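Local coordinates for putative modification methylase (Thermus thermophilus, PDB 2ZIE), which probably methylates cytosine in DNA at N4, using S-adenosyl-L-methionine as the methyl donor, at residues Arg78-Val83 / Arg124-Asp129; Pro133-Lys138 / Phe201-Asp206; Met231-Gly236 / Trp256-Leu261. All coordinates share one frame; numbering follows the deposited sequence.

Contact 1 of 3, residues Arg78-Val83 / Arg124-Asp129; sequences RVWREV and RKLGFD
L126 reaches across to helix 64-86 and lays one methyl against its backbone, between W80 and R81. Its CD2 is 3.5 Å from W80 CB and 3.6 Å from the amide N of R81. The methyl thus meets the root of the tryptophan, and it approaches the indole only obliquely. The side chain of L126 leaves with CG beside its own backbone N and anti to the carbonyl carbon (chi1 -80°), and the methyl at the end of that branch makes the touch. R81 is grazed at its own root, where CB is 4.3 Å from L126 CD2.

F128 comes in edge first. Its CE2 is 3.8 Å from W80 O, and this oxygen lies in the plane of the ring. The polarised C-H edge is likely to suit the carbonyl oxygen, although the contact is no more than weakly polar. The same edge meets V83, with F128 CZ 4.2 Å from V83 CG1. The two side chains cross at about a right angle. V83 brings up the CG1 branch, anti to the backbone N (chi1 163°).

The indole of W80 runs on past the contact. It packs on L93 and I95 of strand 91-102 and on I119 and C123 of helix 115-125. F128 also sets its ring edge-to-face with F84. A Schellman motif ends helix 115-125. G127 turns the chain there with positive phi (105°), and its N bonds to R124 O at 2.9 Å. L126 and F128 flank this glycine, and both point at helix 64-86.

The chemistry is apolar, with methyls and a ring edge set on a helix backbone. Shape and apolar burial therefore probably account for most of the contact between helix 64-86 and the end of helix 115-125 with the loop after it, and the guanidinium of R81 stays at the exposed border.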
# COMPACT_ATOMS: atom_id res chain seq x y z
N ARG A 78 12.68 15.86 3.66
CA ARG A 78 13.62 16.64 4.45
C ARG A 78 13.53 16.21 5.91
O ARG A 78 14.54 16.10 6.60
CB ARG A 78 13.33 18.14 4.32
CG ARG A 78 13.92 18.79 3.07
CD ARG A 78 13.39 20.20 2.88
NE ARG A 78 12.79 20.33 1.55
CZ ARG A 78 11.87 21.24 1.21
NH1 ARG A 78 11.40 21.25 -0.04
NH2 ARG A 78 11.42 22.12 2.10
N VAL A 79 12.31 15.99 6.38
CA VAL A 79 12.11 15.57 7.75
C VAL A 79 12.53 14.11 7.92
O VAL A 79 13.14 13.75 8.92
CB VAL A 79 10.64 15.73 8.16
CG1 VAL A 79 10.41 15.17 9.57
CG2 VAL A 79 10.25 17.19 8.10
N TRP A 80 12.23 13.26 6.94
CA TRP A 80 12.59 11.85 7.02
C TRP A 80 14.10 11.70 7.09
O TRP A 80 14.62 10.92 7.87
CB TRP A 80 12.06 11.06 5.81
CG TRP A 80 10.57 11.11 5.55
CD1 TRP A 80 9.95 10.99 4.34
CD2 TRP A 80 9.51 11.28 6.52
NE1 TRP A 80 8.59 11.08 4.48
CE2 TRP A 80 8.29 11.26 5.80
CE3 TRP A 80 9.48 11.46 7.91
CZ2 TRP A 80 7.05 11.40 6.43
CZ3 TRP A 80 8.24 11.61 8.53
CH2 TRP A 80 7.04 11.58 7.79
N ARG A 81 14.79 12.47 6.24
CA ARG A 81 16.25 12.44 6.17
C ARG A 81 16.88 12.80 7.52
O ARG A 81 17.89 12.22 7.91
CB ARG A 81 16.75 13.38 5.07
CG ARG A 81 18.26 13.57 5.02
CD ARG A 81 18.72 13.82 3.60
NE ARG A 81 17.74 14.63 2.89
CZ ARG A 81 17.45 14.49 1.60
NH1 ARG A 81 18.07 13.56 0.88
NH2 ARG A 81 16.51 15.25 1.04
N GLU A 82 16.30 13.75 8.23
CA GLU A 82 16.83 14.09 9.53
C GLU A 82 16.52 12.92 10.47
O GLU A 82 17.36 12.54 11.28
CB GLU A 82 16.25 15.40 10.05
CG GLU A 82 16.85 16.65 9.40
CD GLU A 82 18.38 16.67 9.45
OE1 GLU A 82 19.03 16.46 8.40
OE2 GLU A 82 18.95 16.88 10.55
N VAL A 83 15.32 12.36 10.35
CA VAL A 83 14.92 11.21 11.16
C VAL A 83 15.89 10.04 10.93
O VAL A 83 16.29 9.37 11.88
CB VAL A 83 13.47 10.77 10.82
CG1 VAL A 83 13.19 9.35 11.32
CG2 VAL A 83 12.49 11.75 11.45
N ARG A 124 13.21 4.74 0.51
CA ARG A 124 14.24 3.83 0.06
C ARG A 124 15.45 4.65 -0.33
O ARG A 124 16.57 4.34 0.06
CB ARG A 124 13.75 3.01 -1.13
CG ARG A 124 14.82 2.15 -1.76
CD ARG A 124 14.28 0.78 -2.14
NE ARG A 124 13.05 0.86 -2.94
CZ ARG A 124 12.97 1.46 -4.12
NH1 ARG A 124 14.03 2.03 -4.66
NH2 ARG A 124 11.81 1.48 -4.76
N LYS A 125 15.22 5.72 -1.08
CA LYS A 125 16.30 6.58 -1.54
C LYS A 125 17.09 7.19 -0.38
O LYS A 125 18.27 7.49 -0.54
CB LYS A 125 15.73 7.68 -2.43
CG LYS A 125 16.71 8.22 -3.48
CD LYS A 125 16.00 9.19 -4.44
CE LYS A 125 16.83 9.47 -5.70
NZ LYS A 125 18.18 10.06 -5.41
N LEU A 126 16.46 7.36 0.77
CA LEU A 126 17.13 7.94 1.93
C LEU A 126 17.95 6.92 2.72
O LEU A 126 18.63 7.28 3.67
CB LEU A 126 16.11 8.59 2.87
CG LEU A 126 15.60 9.99 2.51
CD1 LEU A 126 15.28 10.07 1.04
CD2 LEU A 126 14.38 10.30 3.34
N GLY A 127 17.87 5.66 2.32
CA GLY A 127 18.63 4.64 3.02
C GLY A 127 17.85 3.72 3.95
O GLY A 127 18.41 2.78 4.51
N PHE A 128 16.56 3.98 4.14
CA PHE A 128 15.72 3.15 5.01
C PHE A 128 15.46 1.79 4.40
O PHE A 128 15.38 1.66 3.18
CB PHE A 128 14.36 3.81 5.23
CG PHE A 128 14.38 4.95 6.21
CD1 PHE A 128 14.42 4.70 7.57
CD2 PHE A 128 14.31 6.26 5.76
CE1 PHE A 128 14.38 5.75 8.47
CE2 PHE A 128 14.28 7.31 6.66
CZ PHE A 128 14.31 7.06 8.02
N ASP A 129 15.34 0.79 5.26
CA ASP A 129 14.99 -0.55 4.82
C ASP A 129 13.48 -0.62 4.99
O ASP A 129 12.95 -0.27 6.05
CB ASP A 129 15.61 -1.62 5.71
CG ASP A 129 17.01 -2.00 5.28
OD1 ASP A 129 17.40 -1.72 4.12
OD2 ASP A 129 17.73 -2.60 6.11

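Contact 2 of 3, residues Pro133-Lys138 / Phe201-Asp206; sequences PIIWHK and FRQIWD
This is parallel strand pairing: I135 pairs with I204 and W136 with W205, joining short strand 204-205 to strand 129-137 of the mixed sheet. Three backbone bonds tie the ladder: I135 N to Q203 O at 2.7 Å, W205 N to I135 O at 2.8 Å and H137 N to W205 O at 2.8 Å. The first two are nearly straight. Q203 adds a side-chain rung, with its NE2 giving a bond to P133 O at 3.0 Å. That oxygen lies close to the amide plane, and OE1 on the other arm takes a bond from E166 N of the second subunit.

I134 sits on the W205 indole. Its CG2 lies 3.8 Å from the centroid of the five-membered ring, only 6° off the normal, a CH-pi contact. CG1 stands beside the backbone N (chi1 -68°), which leaves CG2 anti to that N and over the ring, while CD1 reaches W205 CZ2 at 3.7 Å. With I135 and I204 side by side, I204 CD1 is 3.5 Å from I135 CB.

Helix 222-232 packs on the face of W136 and W205, through L224 and L228, and R227 makes a cation-pi contact with W205. Strand 167-174 pairs antiparallel with strand 129-137.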
# COMPACT_ATOMS: atom_id res chain seq x y z
N PRO A 133 4.11 -3.10 6.00
CA PRO A 133 3.27 -2.17 6.75
C PRO A 133 2.08 -2.87 7.39
O PRO A 133 1.72 -3.97 7.01
CB PRO A 133 2.84 -1.18 5.68
CG PRO A 133 2.62 -2.10 4.50
CD PRO A 133 3.82 -3.04 4.56
N ILE A 134 1.49 -2.23 8.39
CA ILE A 134 0.33 -2.77 9.04
C ILE A 134 -0.82 -1.97 8.46
O ILE A 134 -0.71 -0.75 8.25
CB ILE A 134 0.38 -2.56 10.56
CG1 ILE A 134 1.48 -3.42 11.16
CG2 ILE A 134 -0.97 -2.93 11.19
CD1 ILE A 134 1.67 -3.21 12.64
N ILE A 135 -1.92 -2.65 8.17
CA ILE A 135 -3.08 -1.99 7.63
C ILE A 135 -4.05 -1.67 8.76
O ILE A 135 -4.49 -2.55 9.48
CB ILE A 135 -3.80 -2.87 6.57
CG1 ILE A 135 -3.06 -2.82 5.24
CG2 ILE A 135 -5.20 -2.31 6.31
CD1 ILE A 135 -1.64 -3.15 5.30
N TRP A 136 -4.33 -0.39 8.92
CA TRP A 136 -5.27 0.03 9.95
C TRP A 136 -6.64 0.15 9.32
O TRP A 136 -6.92 1.07 8.55
CB TRP A 136 -4.85 1.38 10.55
CG TRP A 136 -5.85 1.93 11.54
CD1 TRP A 136 -6.65 1.21 12.38
CD2 TRP A 136 -6.09 3.30 11.85
NE1 TRP A 136 -7.36 2.05 13.20
CE2 TRP A 136 -7.03 3.34 12.90
CE3 TRP A 136 -5.59 4.51 11.34
CZ2 TRP A 136 -7.49 4.54 13.46
CZ3 TRP A 136 -6.04 5.72 11.90
CH2 TRP A 136 -6.98 5.72 12.95
N HIS A 137 -7.51 -0.80 9.62
CA HIS A 137 -8.85 -0.75 9.08
C HIS A 137 -9.67 0.15 9.99
O HIS A 137 -10.25 -0.33 10.95
CB HIS A 137 -9.44 -2.15 9.04
CG HIS A 137 -10.62 -2.25 8.12
ND1 HIS A 137 -11.26 -3.44 7.87
CD2 HIS A 137 -11.26 -1.31 7.40
CE1 HIS A 137 -12.25 -3.23 7.03
NE2 HIS A 137 -12.28 -1.95 6.73
N LYS A 138 -9.69 1.44 9.68
CA LYS A 138 -10.42 2.44 10.45
C LYS A 138 -11.92 2.25 10.41
O LYS A 138 -12.58 2.16 11.44
CB LYS A 138 -10.16 3.85 9.91
CG LYS A 138 -8.75 4.30 9.85
CD LYS A 138 -8.71 5.75 9.41
CE LYS A 138 -9.43 6.64 10.41
NZ LYS A 138 -9.24 8.09 10.12
N PHE A 201 0.91 -7.94 16.90
CA PHE A 201 1.71 -8.36 15.77
C PHE A 201 0.99 -9.15 14.68
O PHE A 201 1.16 -10.35 14.53
CB PHE A 201 2.94 -9.14 16.25
CG PHE A 201 3.94 -8.30 16.96
CD1 PHE A 201 3.80 -8.02 18.31
CD2 PHE A 201 5.03 -7.78 16.28
CE1 PHE A 201 4.74 -7.24 18.98
CE2 PHE A 201 5.97 -7.00 16.95
CZ PHE A 201 5.82 -6.73 18.30
N ARG A 202 0.18 -8.44 13.91
CA ARG A 202 -0.54 -9.05 12.82
C ARG A 202 -0.58 -7.95 11.77
O ARG A 202 -0.39 -6.77 12.10
CB ARG A 202 -1.95 -9.46 13.26
CG ARG A 202 -2.69 -8.39 14.05
CD ARG A 202 -4.15 -8.78 14.32
NE ARG A 202 -4.28 -9.95 15.19
CZ ARG A 202 -4.68 -11.15 14.79
NH1 ARG A 202 -4.76 -12.14 15.66
NH2 ARG A 202 -5.00 -11.36 13.52
N GLN A 203 -0.80 -8.30 10.51
CA GLN A 203 -0.78 -7.28 9.49
C GLN A 203 -2.01 -6.36 9.38
O GLN A 203 -1.89 -5.24 8.88
CB GLN A 203 -0.44 -7.92 8.15
CG GLN A 203 -0.11 -6.89 7.09
CD GLN A 203 0.78 -7.42 5.99
OE1 GLN A 203 0.72 -8.60 5.65
NE2 GLN A 203 1.61 -6.55 5.42
N ILE A 204 -3.18 -6.78 9.85
CA ILE A 204 -4.37 -5.91 9.79
C ILE A 204 -4.92 -5.63 11.19
O ILE A 204 -5.18 -6.56 11.95
CB ILE A 204 -5.57 -6.55 9.01
CG1 ILE A 204 -5.14 -7.19 7.70
CG2 ILE A 204 -6.61 -5.48 8.74
CD1 ILE A 204 -4.76 -6.22 6.66
N TRP A 205 -5.09 -4.36 11.53
CA TRP A 205 -5.68 -4.00 12.81
C TRP A 205 -7.09 -3.51 12.53
O TRP A 205 -7.27 -2.51 11.83
CB TRP A 205 -4.91 -2.89 13.50
CG TRP A 205 -3.64 -3.31 14.11
CD1 TRP A 205 -3.16 -4.57 14.23
CD2 TRP A 205 -2.63 -2.44 14.65
NE1 TRP A 205 -1.91 -4.56 14.81
CE2 TRP A 205 -1.56 -3.26 15.08
CE3 TRP A 205 -2.53 -1.05 14.82
CZ2 TRP A 205 -0.40 -2.74 15.65
CZ3 TRP A 205 -1.38 -0.53 15.39
CH2 TRP A 205 -0.33 -1.38 15.80
N ASP A 206 -8.08 -4.20 13.08
CA ASP A 206 -9.46 -3.78 12.86
C ASP A 206 -10.23 -3.59 14.15
O ASP A 206 -11.45 -3.44 14.13
CB ASP A 206 -10.21 -4.81 12.02
CG ASP A 206 -10.33 -6.14 12.72
OD1 ASP A 206 -10.20 -6.18 13.96
OD2 ASP A 206 -10.57 -7.15 12.02

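Contact 3 of 3, residues Met231-Gly236 / Trp256-Leu261; sequences MFSFVG and WGRRAL
The R258 guanidinium has the backbone of F234 and V235 over one face, V235 N lying 3.6 Å above its plane. S233 OG and W256 O lie at its edges, in plane. The group sits at a beta-alpha-beta crossover of the Rossmann-like fold, where a Schellman motif with G257 as C-prime residue ends helix 248-255 and strand 259-264 begins.

R258 grips S233 side-on. NE bonds to S233 OG at 2.8 Å, nearly straight at 169°. NH2 bonds to S233 O at 2.7 Å, from above the carbonyl plane. NH1 turns back to W256 O at 2.7 Å, in that carbonyl's plane. The bend at chi2 (68°) brings the guanidinium round to these oxygens. S233 OG also bonds to V229 O in helix 222-232, so the serine links the arginine to that helix. A leucine in place of R258 would probably leave S233 O and W256 O without these donors and let the loop at 233-236 shift.

G236 O lies over one face of the R259 guanidinium, without a bond. The loop is also pinned by its backbone: G236 N bonds to G257 O at 2.6 Å, with an angle of 157° at the hydrogen.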
# COMPACT_ATOMS: atom_id res chain seq x y z
N MSE A 231 5.42 -2.02 20.86
CA MSE A 231 5.95 -2.99 19.91
C MSE A 231 7.33 -2.68 19.39
O MSE A 231 8.09 -3.59 19.10
CB MSE A 231 5.03 -3.10 18.70
CG MSE A 231 3.67 -3.56 19.03
SE MSE A 231 2.51 -3.20 17.48
CE MSE A 231 3.19 -4.64 16.24
N PHE A 232 7.67 -1.40 19.28
CA PHE A 232 8.96 -1.05 18.70
C PHE A 232 9.91 -0.17 19.48
O PHE A 232 10.69 0.58 18.90
CB PHE A 232 8.73 -0.50 17.30
CG PHE A 232 7.93 -1.43 16.44
CD1 PHE A 232 8.44 -2.68 16.09
CD2 PHE A 232 6.64 -1.09 16.03
CE1 PHE A 232 7.68 -3.59 15.36
CE2 PHE A 232 5.87 -2.00 15.29
CZ PHE A 232 6.39 -3.25 14.95
N SER A 233 9.86 -0.30 20.81
CA SER A 233 10.76 0.43 21.69
C SER A 233 10.71 -0.27 23.04
O SER A 233 9.81 -1.07 23.30
CB SER A 233 10.31 1.88 21.86
OG SER A 233 9.23 1.99 22.77
N PHE A 234 11.69 0.01 23.89
CA PHE A 234 11.76 -0.57 25.22
C PHE A 234 11.59 0.55 26.21
O PHE A 234 11.77 1.72 25.85
CB PHE A 234 13.13 -1.21 25.44
CG PHE A 234 13.38 -2.41 24.59
CD1 PHE A 234 12.95 -3.67 25.01
CD2 PHE A 234 14.01 -2.29 23.36
CE1 PHE A 234 13.15 -4.79 24.21
CE2 PHE A 234 14.21 -3.40 22.56
CZ PHE A 234 13.78 -4.65 22.99
N VAL A 235 11.24 0.21 27.44
CA VAL A 235 11.07 1.22 28.48
C VAL A 235 12.38 1.97 28.58
O VAL A 235 13.46 1.38 28.48
CB VAL A 235 10.74 0.60 29.85
CG1 VAL A 235 9.41 -0.12 29.77
CG2 VAL A 235 11.82 -0.36 30.27
N GLY A 236 12.29 3.28 28.75
CA GLY A 236 13.47 4.11 28.84
C GLY A 236 13.90 4.68 27.50
O GLY A 236 14.61 5.68 27.46
N TRP A 256 3.96 4.70 28.85
CA TRP A 256 4.57 3.39 28.95
C TRP A 256 6.06 3.42 29.27
O TRP A 256 6.82 2.58 28.82
CB TRP A 256 4.32 2.59 27.67
CG TRP A 256 2.90 2.19 27.55
CD1 TRP A 256 1.86 2.95 27.08
CD2 TRP A 256 2.32 0.97 28.02
NE1 TRP A 256 0.68 2.28 27.23
CE2 TRP A 256 0.93 1.07 27.81
CE3 TRP A 256 2.84 -0.19 28.61
CZ2 TRP A 256 0.05 0.04 28.17
CZ3 TRP A 256 1.97 -1.21 28.97
CH2 TRP A 256 0.58 -1.08 28.74
N GLY A 257 6.46 4.42 30.04
CA GLY A 257 7.84 4.49 30.46
C GLY A 257 8.89 4.78 29.42
O GLY A 257 10.05 4.39 29.58
N ARG A 258 8.50 5.43 28.33
CA ARG A 258 9.47 5.79 27.32
C ARG A 258 9.65 7.30 27.49
O ARG A 258 8.88 7.94 28.20
CB ARG A 258 8.95 5.48 25.92
CG ARG A 258 9.20 4.07 25.43
CD ARG A 258 8.42 3.01 26.19
NE ARG A 258 8.43 1.74 25.48
CZ ARG A 258 8.00 0.59 25.99
NH1 ARG A 258 7.52 0.55 27.23
NH2 ARG A 258 8.06 -0.52 25.28
N ARG A 259 10.67 7.86 26.86
CA ARG A 259 10.87 9.29 26.95
C ARG A 259 10.22 9.89 25.72
O ARG A 259 10.46 9.45 24.60
CB ARG A 259 12.35 9.63 26.97
CG ARG A 259 13.04 9.08 28.18
CD ARG A 259 14.52 9.38 28.12
NE ARG A 259 15.23 8.64 29.15
CZ ARG A 259 16.55 8.60 29.26
NH1 ARG A 259 17.31 9.27 28.39
NH2 ARG A 259 17.12 7.89 30.23
N ALA A 260 9.37 10.89 25.95
CA ALA A 260 8.67 11.55 24.87
C ALA A 260 9.44 12.75 24.35
O ALA A 260 9.95 13.55 25.12
CB ALA A 260 7.29 11.98 25.33
N LEU A 261 9.52 12.85 23.03
CA LEU A 261 10.19 13.96 22.38
C LEU A 261 9.35 14.34 21.16
O LEU A 261 9.11 13.53 20.28
CB LEU A 261 11.59 13.56 21.93
CG LEU A 261 12.33 14.67 21.16
CD1 LEU A 261 12.50 15.87 22.08
CD2 LEU A 261 13.68 14.19 20.67

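Overall arrangement
The contacts follow one another along the chain and lie 21 to 23 Å apart, centre to centre. Contacts 1 and 2 are joined in sequence, since helix 115-125 leads into strand 129-137. Contacts 2 and 3 touch directly. W205 CZ2 lies 3.5 Å from the selenium SE of M231, and F201 CD2 is 3.6 Å from M231 CE. Contact 1 stays about 10 Å from contact 3 at the nearest atoms. All three also touch the second subunit. None contains a residue of the S-adenosyl-L-methionine site, and none of the separations from it amounts to contact. Side chain to side chain, V83 is about 8 Å from A29, W136 about 9 Å from T248 and W256 about 11 Å from T248.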